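Long-range contact in ORF14 (PDB 2WPX), which binds acetyl-coenzyme A as a tandem GNAT protein of the clavulanic acid biosynthesis pathway and is probably an acyltransferase: residues L25-L30 with L91-R96. Numbering follows the deposited sequence.
Sequences LDLMAL and LVHPGR. With ACO (acetyl coenzyme *a), chain C.
Val92 N donates a hydrogen bond to O9P of the acetyl-CoA pantetheine arm at 2.9 Å, with a moderately bent N-H...O angle of 151°, while the neighbouring Leu91 turns its side chain toward helix 18-33 and His93 lies alongside it. Leu91, extended with CG anti to the backbone N (chi1 -174°), sends its two methyls to different partners. CD2 meets Leu27 tip to tip, 3.4 Å from Leu27 CG, while CD1 lies 3.8 Å from Met28 CG, the two chains crossing at about a right angle. Leu27 starts off beside the strand, but its anti chi1 of 172° carries its branched end toward the strand, and CD1 settles 3.6 Å from both CA and CB of His93, oblique to the imidazole ring. Nearly one turn on, Leu30 comes near Pro94 at the margin of the contact, too close in the model to carry detail. Strand 84-92 ends here in a type I turn from His93 to Arg96, closed by Arg96 N to His93 O at 2.6 Å. Val92 points the other way, its methyls against the pyrophosphate oxygen O5A and helix 101-115. Backbone amides of Arg98, Gly100, Gly102 and Arg103 continue the cofactor site, as in the GNAT pyrophosphate-binding loop. The strand thus alternates, Leu91 on the helix side and Val92 facing acetyl-CoA: the contact with the helix is wholly apolar, and the polar bond of Val92 N goes to the cofactor.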
loop_
_atom_site.group_PDB
_atom_site.type_symbol
_atom_site.label_atom_id
_atom_site.label_comp_id
_atom_site.label_asym_id
_atom_site.label_seq_id
_atom_site.Cartn_x
_atom_site.Cartn_y
_atom_site.Cartn_z
ATOM N N LEU A 25 -12.981 9.330 10.303
ATOM C CA LEU A 25 -13.498 8.776 9.046
ATOM C C LEU A 25 -13.916 9.957 8.151
ATOM O O LEU A 25 -13.495 10.023 6.964
ATOM C CB LEU A 25 -14.672 7.809 9.314
ATOM C CG LEU A 25 -14.357 6.484 10.021
ATOM C CD1 LEU A 25 -15.595 5.623 10.165
ATOM C CD2 LEU A 25 -13.310 5.740 9.186
ATOM N N ASP A 26 -14.682 10.899 8.720
ATOM C CA ASP A 26 -15.061 12.115 8.028
ATOM C C ASP A 26 -13.922 13.022 7.583
ATOM O O ASP A 26 -13.937 13.577 6.501
ATOM C CB ASP A 26 -16.007 12.905 8.905
ATOM C CG ASP A 26 -17.312 12.198 9.087
ATOM O OD1 ASP A 26 -18.082 12.536 10.021
ATOM O OD2 ASP A 26 -17.558 11.266 8.282
ATOM N N LEU A 27 -12.958 13.248 8.448
ATOM C CA LEU A 27 -11.797 13.997 8.037
ATOM C C LEU A 27 -11.200 13.371 6.779
ATOM O O LEU A 27 -10.778 14.084 5.858
ATOM C CB LEU A 27 -10.768 13.936 9.143
ATOM C CG LEU A 27 -9.371 14.495 8.851
ATOM C CD1 LEU A 27 -9.523 15.996 8.801
ATOM C CD2 LEU A 27 -8.356 14.066 9.917
ATOM N N MET A 28 -11.112 12.044 6.743
ATOM C CA MET A 28 -10.484 11.392 5.609
ATOM C C MET A 28 -11.335 11.540 4.344
ATOM O O MET A 28 -10.812 11.923 3.285
ATOM C CB MET A 28 -10.118 9.917 5.892
ATOM C CG MET A 28 -8.880 9.768 6.759
ATOM S SD MET A 28 -8.477 8.037 7.040
ATOM C CE MET A 28 -9.930 7.493 7.938
ATOM N N ALA A 29 -12.617 11.204 4.443
ATOM C CA ALA A 29 -13.548 11.351 3.312
ATOM C C ALA A 29 -13.488 12.762 2.714
ATOM O O ALA A 29 -13.484 12.939 1.481
ATOM C CB ALA A 29 -14.977 11.047 3.778
ATOM N N LEU A 30 -13.443 13.775 3.574
ATOM C CA LEU A 30 -13.348 15.156 3.092
ATOM C C LEU A 30 -11.993 15.494 2.487
ATOM O O LEU A 30 -11.956 16.122 1.434
ATOM C CB LEU A 30 -13.771 16.138 4.175
ATOM C CG LEU A 30 -14.000 17.636 3.982
ATOM C CD1 LEU A 30 -12.674 18.358 3.838
ATOM C CD2 LEU A 30 -14.952 18.021 2.828
ATOM N N LEU A 91 -2.319 14.028 8.432
ATOM C CA LEU A 91 -3.373 14.652 7.643
ATOM C C LEU A 91 -4.005 15.869 8.382
ATOM O O LEU A 91 -4.298 15.817 9.588
ATOM C CB LEU A 91 -4.438 13.585 7.334
ATOM C CG LEU A 91 -5.633 13.846 6.403
ATOM C CD1 LEU A 91 -6.444 12.619 6.160
ATOM C CD2 LEU A 91 -6.542 14.814 7.075
ATOM N N VAL A 92 -4.176 16.975 7.672
ATOM C CA VAL A 92 -4.716 18.185 8.275
ATOM C C VAL A 92 -5.980 18.516 7.473
ATOM O O VAL A 92 -5.990 18.387 6.239
ATOM C CB VAL A 92 -3.644 19.309 8.259
ATOM C CG1 VAL A 92 -4.206 20.669 8.632
ATOM C CG2 VAL A 92 -2.510 18.988 9.219
ATOM N N HIS A 93 -7.061 18.807 8.183
ATOM C CA HIS A 93 -8.342 19.174 7.575
ATOM C C HIS A 93 -8.105 20.281 6.530
ATOM O O HIS A 93 -7.515 21.339 6.836
ATOM C CB HIS A 93 -9.329 19.608 8.695
ATOM C CG HIS A 93 -10.697 20.050 8.215
ATOM N ND1 HIS A 93 -11.873 19.561 8.773
ATOM C CD2 HIS A 93 -11.078 20.995 7.314
ATOM C CE1 HIS A 93 -12.914 20.136 8.189
ATOM N NE2 HIS A 93 -12.457 21.018 7.308
ATOM N N PRO A 94 -8.575 20.050 5.295
ATOM C CA PRO A 94 -8.381 20.891 4.115
ATOM C C PRO A 94 -8.774 22.313 4.365
ATOM O O PRO A 94 -8.288 23.194 3.639
ATOM C CB PRO A 94 -9.346 20.318 3.057
ATOM C CG PRO A 94 -10.148 19.292 3.749
ATOM C CD PRO A 94 -9.371 18.858 4.979
ATOM N N GLY A 95 -9.636 22.524 5.362
ATOM C CA GLY A 95 -10.133 23.847 5.728
ATOM C C GLY A 95 -9.261 24.530 6.737
ATOM O O GLY A 95 -9.404 25.735 6.937
ATOM N N ARG A 96 -8.305 23.796 7.336
ATOM C CA ARG A 96 -7.463 24.382 8.424
ATOM C C ARG A 96 -5.977 24.288 8.153
ATOM O O ARG A 96 -5.170 24.175 9.099
ATOM C CB ARG A 96 -7.775 23.717 9.790
ATOM C CG ARG A 96 -9.276 23.621 10.099
ATOM C CD ARG A 96 -9.711 24.679 11.110
ATOM N NE ARG A 96 -9.525 26.039 10.652
ATOM C CZ ARG A 96 -8.915 27.010 11.330
ATOM N NH1 ARG A 96 -8.441 26.812 12.539
ATOM N NH2 ARG A 96 -8.828 28.217 10.795
HETATM N N1A ACO C . 2.659 24.630 -0.436
HETATM C C2A ACO C . 3.866 25.095 -0.148
HETATM N N3A ACO C . 4.440 25.008 1.067
HETATM C C4A ACO C . 3.794 24.391 2.057
HETATM C C5A ACO C . 2.536 23.881 1.784
HETATM C C6A ACO C . 1.968 24.007 0.524
HETATM N N6A ACO C . 0.760 23.504 0.284
HETATM N N7A ACO C . 2.071 23.336 2.904
HETATM C C8A ACO C . 3.019 23.444 3.831
HETATM N N9A ACO C . 4.050 24.086 3.329
HETATM C C1B ACO C . 5.234 24.357 4.171
HETATM C C2B ACO C . 5.469 25.817 4.562
HETATM O O2B ACO C . 6.832 25.947 4.946
HETATM C C3B ACO C . 4.630 25.916 5.788
HETATM O O3B ACO C . 5.139 26.844 6.725
HETATM P P3B ACO C . 4.522 28.319 6.705
HETATM O O7A ACO C . 5.005 29.376 7.853
HETATM O O8A ACO C . 4.051 28.792 5.308
HETATM O O9A ACO C . 5.834 28.672 6.060
HETATM C C4B ACO C . 4.898 24.586 6.511
HETATM O O4B ACO C . 5.125 23.609 5.463
HETATM C C5B ACO C . 3.467 24.796 7.057
HETATM O O5B ACO C . 3.017 23.704 7.579
HETATM P P1A ACO C . 1.756 23.723 8.423
HETATM O O1A ACO C . 2.179 23.026 9.801
HETATM O O2A ACO C . 0.965 25.020 8.548
HETATM O O3A ACO C . 0.900 22.903 7.405
HETATM P P2A ACO C . -0.421 22.068 7.317
HETATM O O4A ACO C . -1.213 22.836 6.199
HETATM O O5A ACO C . -1.245 21.987 8.550
HETATM O O6A ACO C . 0.187 20.717 6.585
HETATM C CBP ACO C . 0.144 19.010 4.851
HETATM C CCP ACO C . -0.406 19.460 6.221
HETATM C CDP ACO C . 1.067 20.215 4.873
HETATM C CEP ACO C . 0.654 17.783 5.517
HETATM C CAP ACO C . -1.308 19.111 4.316
HETATM O OAP ACO C . -1.205 19.534 2.994
HETATM C C9P ACO C . -1.983 17.723 4.259
HETATM O O9P ACO C . -2.599 17.287 5.223
HETATM N N8P ACO C . -2.033 17.150 3.056
HETATM C C7P ACO C . -2.623 15.816 2.835
HETATM C C6P ACO C . -1.790 14.866 3.686
HETATM C C5P ACO C . -0.335 14.727 3.266
HETATM O O5P ACO C . 0.019 14.747 2.097
HETATM N N4P ACO C . 0.491 14.548 4.250
HETATM C C3P ACO C . 1.872 14.202 3.989
HETATM C C2P ACO C . 2.828 15.226 4.560
HETATM S S1P ACO C . 4.425 14.521 4.089
HETATM C C ACO C . 4.955 14.013 5.633
HETATM O O ACO C . 4.122 13.903 6.534
HETATM C CH3 ACO C . 6.456 13.776 5.800
#